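Local coordinates for metallo-beta-lactamase domain-containing protein (PDB 3H3E) that binds zinc through histidines in a metallo-beta-lactamase fold and is probably a metal-dependent hydrolase or a related enzyme, its substrate unknown, at residues 169-182 against 196-208. The protein carries 2 engineered substitutions. Sequence-based numbering, arbitrary orientation.
With ZN (zinc ion), chain B.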
ATOM      1  N   ARG A 169       9.346  12.182   0.629  1.00 26.21           N
ATOM      2  CA  ARG A 169      10.475  12.767   1.333  1.00 25.46           C
ATOM      3  C   ARG A 169      10.048  14.092   1.958  1.00 30.79           C
ATOM      4  O   ARG A 169       9.675  15.037   1.267  1.00 34.04           O
ATOM      5  CB  ARG A 169      11.655  12.928   0.376  1.00 27.24           C
ATOM      6  CG  ARG A 169      12.921  13.471   0.984  1.00 36.26           C
ATOM      7  CD  ARG A 169      13.852  13.897  -0.130  1.00 44.28           C
ATOM      8  NE  ARG A 169      14.825  12.872  -0.491  1.00 47.34           N
ATOM      9  CZ  ARG A 169      15.269  12.665  -1.727  1.00 49.15           C
ATOM     10  NH1 ARG A 169      14.785  13.398  -2.726  1.00 42.66           N
ATOM     11  NH2 ARG A 169      16.178  11.714  -1.968  1.00 50.01           N
ATOM     12  N   THR A 170      10.098  14.119   3.283  1.00 33.11           N
ATOM     13  CA  THR A 170       9.586  15.191   4.128  1.00 32.43           C
ATOM     14  C   THR A 170      10.779  15.805   4.870  1.00 37.80           C
ATOM     15  O   THR A 170      11.815  15.146   5.023  1.00 37.42           O
ATOM     16  CB  THR A 170       8.546  14.578   5.108  1.00 22.44           C
ATOM     17  OG1 THR A 170       7.245  14.720   4.551  1.00 27.92           O
ATOM     18  CG2 THR A 170       8.574  15.196   6.488  1.00 26.32           C
ATOM     19  N   LYS A 171      10.669  17.057   5.311  1.00 37.23           N
ATOM     20  CA  LYS A 171      11.793  17.670   6.021  1.00 46.17           C
ATOM     21  C   LYS A 171      12.071  16.928   7.339  1.00 49.86           C
ATOM     22  O   LYS A 171      13.182  16.970   7.871  1.00 48.03           O
ATOM     23  CB  LYS A 171      11.569  19.169   6.242  1.00 53.58           C
ATOM     24  CG  LYS A 171      10.545  19.496   7.304  1.00 66.73           C
ATOM     25  CD  LYS A 171      10.377  20.996   7.478  1.00 75.75           C
ATOM     26  CE  LYS A 171       9.456  21.580   6.420  1.00 84.05           C
ATOM     27  NZ  LYS A 171       8.968  22.941   6.797  1.00 88.51           N
ATOM     28  N   GLU A 172      11.055  16.215   7.822  1.00 53.70           N
ATOM     29  CA  GLU A 172      11.110  15.456   9.072  1.00 60.05           C
ATOM     30  C   GLU A 172      11.576  14.007   8.880  1.00 49.84           C
ATOM     31  O   GLU A 172      11.747  13.261   9.849  1.00 40.04           O
ATOM     32  CB  GLU A 172       9.718  15.429   9.707  1.00 76.93           C
ATOM     33  CG  GLU A 172       9.099  16.795   9.935  1.00 86.03           C
ATOM     34  CD  GLU A 172       9.497  17.379  11.270  1.00 89.86           C
ATOM     35  OE1 GLU A 172       9.805  16.588  12.189  1.00 88.72           O
ATOM     36  OE2 GLU A 172       9.500  18.623  11.400  1.00 92.29           O
ATOM     37  N   GLY A 173      11.767  13.609   7.627  1.00 48.64           N
ATOM     38  CA  GLY A 173      12.113  12.239   7.304  1.00 37.68           C
ATOM     39  C   GLY A 173      11.205  11.707   6.220  1.00 33.14           C
ATOM     40  O   GLY A 173      10.535  12.464   5.541  1.00 34.09           O
ATOM     41  N   LEU A 174      11.173  10.397   6.062  1.00 27.86           N
ATOM     42  CA  LEU A 174      10.417   9.801   4.977  1.00 17.02           C
ATOM     43  C   LEU A 174       9.050   9.353   5.454  1.00 16.46           C
ATOM     44  O   LEU A 174       8.903   8.849   6.564  1.00 22.46           O
ATOM     45  CB  LEU A 174      11.177   8.598   4.405  1.00 11.78           C
ATOM     46  CG  LEU A 174      12.565   8.820   3.816  1.00 13.73           C
ATOM     47  CD1 LEU A 174      13.186   7.468   3.443  1.00 20.11           C
ATOM     48  CD2 LEU A 174      12.516   9.737   2.601  1.00 12.44           C
ATOM     49  N   VAL A 175       8.043   9.528   4.613  1.00 12.89           N
ATOM     50  CA  VAL A 175       6.768   8.884   4.874  1.00 13.03           C
ATOM     51  C   VAL A 175       6.567   7.772   3.857  1.00 18.37           C
ATOM     52  O   VAL A 175       6.716   7.977   2.659  1.00 20.35           O
ATOM     53  CB  VAL A 175       5.605   9.863   4.855  1.00 14.18           C
ATOM     54  CG1 VAL A 175       4.343   9.153   5.288  1.00 13.19           C
ATOM     55  CG2 VAL A 175       5.907  11.050   5.789  1.00 14.05           C
ATOM     56  N   VAL A 176       6.254   6.581   4.354  1.00 15.30           N
ATOM     57  CA  VAL A 176       6.187   5.400   3.519  1.00 14.57           C
ATOM     58  C   VAL A 176       4.761   4.893   3.503  1.00 20.41           C
ATOM     59  O   VAL A 176       4.157   4.706   4.546  1.00 20.74           O
ATOM     60  CB  VAL A 176       7.104   4.284   4.055  1.00 21.54           C
ATOM     61  CG1 VAL A 176       6.960   3.019   3.222  1.00 20.39           C
ATOM     62  CG2 VAL A 176       8.530   4.738   4.086  1.00  8.22           C
ATOM     63  N   ILE A 177       4.220   4.693   2.307  1.00 21.45           N
ATOM     64  CA  ILE A 177       2.853   4.227   2.156  1.00 11.47           C
ATOM     65  C   ILE A 177       2.822   2.927   1.369  1.00 16.62           C
ATOM     66  O   ILE A 177       3.349   2.833   0.251  1.00 16.85           O
ATOM     67  CB  ILE A 177       1.949   5.291   1.518  1.00 15.22           C
ATOM     68  CG1 ILE A 177       1.823   6.496   2.447  1.00 17.54           C
ATOM     69  CG2 ILE A 177       0.556   4.730   1.282  1.00 14.14           C
ATOM     70  CD1 ILE A 177       2.940   7.444   2.325  1.00 25.93           C
ATOM     71  N   THR A 178       2.232   1.909   1.986  1.00 14.45           N
ATOM     72  CA  THR A 178       2.271   0.567   1.428  1.00 12.30           C
ATOM     73  C   THR A 178       0.861   0.016   1.415  1.00 12.55           C
ATOM     74  O   THR A 178       0.041   0.380   2.253  1.00 21.83           O
ATOM     75  CB  THR A 178       3.251  -0.352   2.195  1.00  7.14           C
ATOM     76  OG1 THR A 178       3.281  -1.630   1.570  1.00 36.55           O
ATOM     77  CG2 THR A 178       2.837  -0.525   3.626  1.00  7.53           C
ATOM     78  N   GLY A 179       0.569  -0.830   0.437  1.00 17.43           N
ATOM     79  CA  GLY A 179      -0.765  -1.373   0.282  1.00 14.97           C
ATOM     80  C   GLY A 179      -0.931  -2.618   1.111  1.00 17.61           C
ATOM     81  O   GLY A 179      -1.735  -2.653   2.025  1.00 29.07           O
ATOM     82  N   CYS A 180      -0.154  -3.648   0.814  1.00 18.37           N
ATOM     83  CA  CYS A 180      -0.297  -4.898   1.541  1.00 22.10           C
ATOM     84  C   CYS A 180       1.031  -5.494   2.032  1.00 24.61           C
ATOM     85  O   CYS A 180       1.051  -6.330   2.933  1.00 37.72           O
ATOM     86  CB  CYS A 180      -1.096  -5.908   0.703  1.00 20.36           C
ATOM     87  SG  CYS A 180      -2.643  -6.407   1.436  1.00 33.87           S
ATOM     88  N   SER A 181       2.136  -5.069   1.439  1.00 17.22           N
ATOM     89  CA  SER A 181       3.455  -5.552   1.839  1.00 14.89           C
ATOM     90  C   SER A 181       3.586  -7.065   1.744  1.00 19.45           C
ATOM     91  O   SER A 181       3.900  -7.719   2.725  1.00 29.45           O
ATOM     92  CB  SER A 181       3.776  -5.119   3.264  1.00 19.11           C
ATOM     93  OG  SER A 181       3.631  -3.723   3.413  1.00 29.93           O
ATOM     94  N   HIS A 182       3.376  -7.623   0.563  1.00 23.01           N
ATOM     95  CA  HIS A 182       3.439  -9.070   0.396  1.00 22.35           C
ATOM     96  C   HIS A 182       4.875  -9.572   0.438  1.00 19.88           C
ATOM     97  O   HIS A 182       5.155 -10.707   0.822  1.00 21.34           O
ATOM     98  CB  HIS A 182       2.786  -9.471  -0.923  1.00 22.87           C
ATOM     99  CG  HIS A 182       1.288  -9.494  -0.872  1.00 23.13           C
ATOM    100  ND1 HIS A 182       0.583 -10.439  -0.158  1.00 17.59           N
ATOM    101  CD2 HIS A 182       0.364  -8.695  -1.454  1.00 20.89           C
ATOM    102  CE1 HIS A 182      -0.712 -10.221  -0.306  1.00 17.81           C
ATOM    103  NE2 HIS A 182      -0.872  -9.168  -1.087  1.00 18.26           N
ATOM    104  N   PHE A 196      17.711   5.642   0.445  1.00 18.43           N
ATOM    105  CA  PHE A 196      17.611   7.006   0.940  1.00 21.41           C
ATOM    106  C   PHE A 196      18.496   7.238   2.168  1.00 26.60           C
ATOM    107  O   PHE A 196      18.445   6.479   3.134  1.00 27.80           O
ATOM    108  CB  PHE A 196      16.151   7.348   1.259  1.00 28.55           C
ATOM    109  CG  PHE A 196      15.240   7.291   0.064  1.00 28.00           C
ATOM    110  CD1 PHE A 196      14.908   8.445  -0.626  1.00 25.99           C
ATOM    111  CD2 PHE A 196      14.727   6.085  -0.377  1.00 28.08           C
ATOM    112  CE1 PHE A 196      14.080   8.399  -1.734  1.00 25.93           C
ATOM    113  CE2 PHE A 196      13.896   6.032  -1.491  1.00 24.16           C
ATOM    114  CZ  PHE A 196      13.571   7.187  -2.165  1.00 25.65           C
ATOM    115  N   ASN A 197      19.308   8.291   2.114  1.00 29.36           N
ATOM    116  CA  ASN A 197      20.114   8.701   3.250  1.00 25.99           C
ATOM    117  C   ASN A 197      19.263   9.320   4.361  1.00 25.95           C
ATOM    118  O   ASN A 197      19.782   9.719   5.393  1.00 43.50           O
ATOM    119  CB  ASN A 197      21.176   9.699   2.801  1.00 30.53           C
ATOM    120  CG  ASN A 197      22.327   9.809   3.784  1.00 43.04           C
ATOM    121  OD1 ASN A 197      22.311   9.188   4.848  1.00 44.46           O
ATOM    122  ND2 ASN A 197      23.340  10.600   3.429  1.00 46.30           N
ATOM    123  N   GLU A 198      17.957   9.389   4.144  1.00 16.87           N
ATOM    124  CA  GLU A 198      17.035  10.043   5.071  1.00 24.44           C
ATOM    125  C   GLU A 198      16.457   9.054   6.064  1.00 25.07           C
ATOM    126  O   GLU A 198      16.372   7.868   5.791  1.00 34.10           O
ATOM    127  CB  GLU A 198      15.872  10.723   4.326  1.00 30.86           C
ATOM    128  CG  GLU A 198      16.092  12.162   3.893  1.00 33.23           C
ATOM    129  CD  GLU A 198      16.606  12.281   2.467  1.00 54.63           C
ATOM    130  OE1 GLU A 198      16.538  11.282   1.710  1.00 52.59           O
ATOM    131  OE2 GLU A 198      17.082  13.382   2.102  1.00 69.50           O
ATOM    132  N   ARG A 199      16.040   9.548   7.218  1.00 25.00           N
ATOM    133  CA  ARG A 199      15.464   8.688   8.235  1.00 20.53           C
ATOM    134  C   ARG A 199      14.004   8.393   7.896  1.00 24.70           C
ATOM    135  O   ARG A 199      13.329   9.201   7.261  1.00 29.32           O
ATOM    136  CB  ARG A 199      15.576   9.345   9.613  1.00 25.73           C
ATOM    137  CG  ARG A 199      14.887   8.550  10.710  1.00 48.70           C
ATOM    138  CD  ARG A 199      14.913   9.273  12.037  1.00 58.33           C
ATOM    139  NE  ARG A 199      16.088   8.910  12.818  1.00 61.79           N
ATOM    140  CZ  ARG A 199      16.045   8.215  13.951  1.00 67.13           C
ATOM    141  NH1 ARG A 199      14.880   7.814  14.448  1.00 63.44           N
ATOM    142  NH2 ARG A 199      17.169   7.931  14.595  1.00 73.77           N
ATOM    143  N   ILE A 200      13.516   7.231   8.314  1.00 22.33           N
ATOM    144  CA  ILE A 200      12.116   6.897   8.116  1.00 21.82           C
ATOM    145  C   ILE A 200      11.285   7.427   9.294  1.00 27.81           C
ATOM    146  O   ILE A 200      11.462   7.003  10.432  1.00 35.19           O
ATOM    147  CB  ILE A 200      11.927   5.378   7.932  1.00 17.22           C
ATOM    148  CG1 ILE A 200      12.654   4.905   6.676  1.00 16.85           C
ATOM    149  CG2 ILE A 200      10.460   5.023   7.818  1.00 10.93           C
ATOM    150  CD1 ILE A 200      12.693   3.403   6.517  1.00  9.69           C
ATOM    151  N   LYS A 201      10.399   8.374   9.011  1.00 23.19           N
ATOM    152  CA  LYS A 201       9.612   9.034  10.044  1.00 27.08           C
ATOM    153  C   LYS A 201       8.341   8.253  10.360  1.00 29.84           C
ATOM    154  O   LYS A 201       8.109   7.895  11.514  1.00 30.40           O
ATOM    155  CB  LYS A 201       9.255  10.464   9.608  1.00 33.10           C
ATOM    156  CG  LYS A 201       8.235  11.176  10.499  1.00 41.81           C
ATOM    157  CD  LYS A 201       7.910  12.574   9.956  1.00 53.87           C
ATOM    158  CE  LYS A 201       7.035  13.404  10.901  1.00 55.37           C
ATOM    159  NZ  LYS A 201       5.614  12.950  10.912  1.00 55.38           N
HETATM  160  N   MSE A 202       7.532   7.991   9.330  1.00 24.82           N
HETATM  161  CA  MSE A 202       6.206   7.390   9.488  1.00 17.69           C
HETATM  162  C   MSE A 202       5.937   6.317   8.430  1.00 24.86           C
HETATM  163  O   MSE A 202       6.303   6.468   7.265  1.00 30.68           O
HETATM  164  CB  MSE A 202       5.136   8.481   9.394  1.00 14.15           C
HETATM  165  CG  MSE A 202       3.704   8.003   9.554  1.00 23.52           C
HETATM  166 SE   MSE A 202       2.468   9.319   9.444  1.00 19.03          SE
HETATM  167  CE  MSE A 202       2.828  10.290  10.888  1.00 15.83           C
ATOM    168  N   VAL A 203       5.283   5.235   8.835  1.00 20.15           N
ATOM    169  CA  VAL A 203       4.880   4.198   7.889  1.00 16.16           C
ATOM    170  C   VAL A 203       3.390   3.927   7.988  1.00 19.46           C
ATOM    171  O   VAL A 203       2.901   3.606   9.055  1.00 24.44           O
ATOM    172  CB  VAL A 203       5.610   2.885   8.153  1.00 15.78           C
ATOM    173  CG1 VAL A 203       5.287   1.882   7.074  1.00 14.72           C
ATOM    174  CG2 VAL A 203       7.100   3.126   8.235  1.00 17.99           C
ATOM    175  N   VAL A 204       2.666   4.057   6.882  1.00  9.64           N
ATOM    176  CA  VAL A 204       1.246   3.775   6.903  1.00 17.81           C
ATOM    177  C   VAL A 204       0.808   2.801   5.817  1.00 18.38           C
ATOM    178  O   VAL A 204       1.292   2.858   4.701  1.00 28.67           O
ATOM    179  CB  VAL A 204       0.423   5.076   6.869  1.00 27.68           C
ATOM    180  CG1 VAL A 204       1.295   6.239   6.444  1.00 27.69           C
ATOM    181  CG2 VAL A 204      -0.798   4.917   5.962  1.00 22.91           C
ATOM    182  N   GLY A 205      -0.090   1.882   6.158  1.00 21.85           N
ATOM    183  CA  GLY A 205      -0.623   0.959   5.171  1.00 23.94           C
ATOM    184  C   GLY A 205      -0.749  -0.442   5.717  1.00 25.31           C
ATOM    185  O   GLY A 205      -0.557  -0.652   6.907  1.00 32.03           O
ATOM    186  N   GLY A 206      -1.062  -1.401   4.851  1.00 20.86           N
ATOM    187  CA  GLY A 206      -1.256  -2.776   5.282  1.00 20.12           C
ATOM    188  C   GLY A 206       0.016  -3.596   5.251  1.00 21.27           C
ATOM    189  O   GLY A 206       0.807  -3.479   4.319  1.00 15.22           O
ATOM    190  N   PHE A 207       0.212  -4.432   6.271  1.00 23.69           N
ATOM    191  CA  PHE A 207       1.451  -5.211   6.402  1.00 24.67           C
ATOM    192  C   PHE A 207       1.257  -6.718   6.230  1.00 27.67           C
ATOM    193  O   PHE A 207       2.224  -7.472   6.216  1.00 37.95           O
ATOM    194  CB  PHE A 207       2.164  -4.945   7.748  1.00 26.85           C
ATOM    195  CG  PHE A 207       2.395  -3.479   8.056  1.00 26.48           C
ATOM    196  CD1 PHE A 207       2.471  -2.534   7.042  1.00 22.67           C
ATOM    197  CD2 PHE A 207       2.546  -3.055   9.357  1.00  9.58           C
ATOM    198  CE1 PHE A 207       2.669  -1.197   7.337  1.00 18.86           C
ATOM    199  CE2 PHE A 207       2.756  -1.726   9.647  1.00 19.53           C
ATOM    200  CZ  PHE A 207       2.818  -0.799   8.639  1.00  9.33           C
ATOM    201  N   HIS A 208       0.008  -7.151   6.124  1.00 27.42           N
ATOM    202  CA  HIS A 208      -0.317  -8.549   5.861  1.00 31.76           C
ATOM    203  C   HIS A 208       0.270  -9.510   6.876  1.00 40.00           C
ATOM    204  O   HIS A 208       1.031 -10.414   6.527  1.00 46.83           O
ATOM    205  CB  HIS A 208       0.096  -8.971   4.448  1.00 29.93           C
ATOM    206  CG  HIS A 208      -0.718 -10.107   3.909  1.00 38.68           C
ATOM    207  ND1 HIS A 208      -2.013  -9.947   3.456  1.00 39.89           N
ATOM    208  CD2 HIS A 208      -0.430 -11.423   3.766  1.00 46.62           C
ATOM    209  CE1 HIS A 208      -2.484 -11.113   3.053  1.00 47.44           C
ATOM    210  NE2 HIS A 208      -1.546 -12.027   3.235  1.00 53.03           N
TER
HETATM  211 ZN    ZN B 256      -2.911  -8.118  -1.687  1.00 34.24          ZN
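Strands 173-178 and 200-204 run parallel, their axes 4.2 Å apart at closest approach and 21° from alignment; with helix 185-193 between them they form a beta-alpha-beta unit in the second large sheet of the metallo-beta-lactamase fold. Leu174 pairs with Ile200 but Val175 with Met202, a beta bulge at which Leu174 O accepts from both Lys201 N (2.9 Å) and Met202 N. Regular pairing then continues: Val176 N donates to Met202 O, Val204 N to Val176 O, and Thr178 N to Val204 O.

Leu174, Val176, Ile200 and Val203 share the sheet face on which Ile192 of helix 185-193 also packs. The Leu174 branch CD1 reaches Phe196 CB (3.7 Å), while its CG lies against Glu198 CB. On the other face Ile177 CG1 runs alongside Val204 CG1 at 4.0 Å, pointing the same way. At the outer end Arg169 forms a salt bridge to Glu198: Glu198 OE1 lies in the guanidinium plane, at its edge, where Arg169 NE gives it a nearly straight but weak bond (3.2 Å), the carboxylate turned well out of that plane.

Beyond the strands, Ser181 OG donates to Gly206 O (3.0 Å) in the carbonyl plane and receives a bond from Thr178 OG1, which stands anti to its own backbone N (chi1 -178°). That torsion leaves Thr178 CG2 to meet the in-plane edge of the Phe207 ring. His182 sets its ring edge over one face of His208, CE1 above the ring centre, with the planes at 51°.

His182 NE2 binds the zinc ion at 2.4 Å, and His69 and His71 complete the protein ligands; Cys180 is held by a disulfide to Cys237. The Thr178-Ser181-Gly206 hydrogen bonds thus join the two segments past the strand ends, and the His182-His208 ring pair sets 196-208 beside a zinc ligand, probably helping to fix that ligand's position.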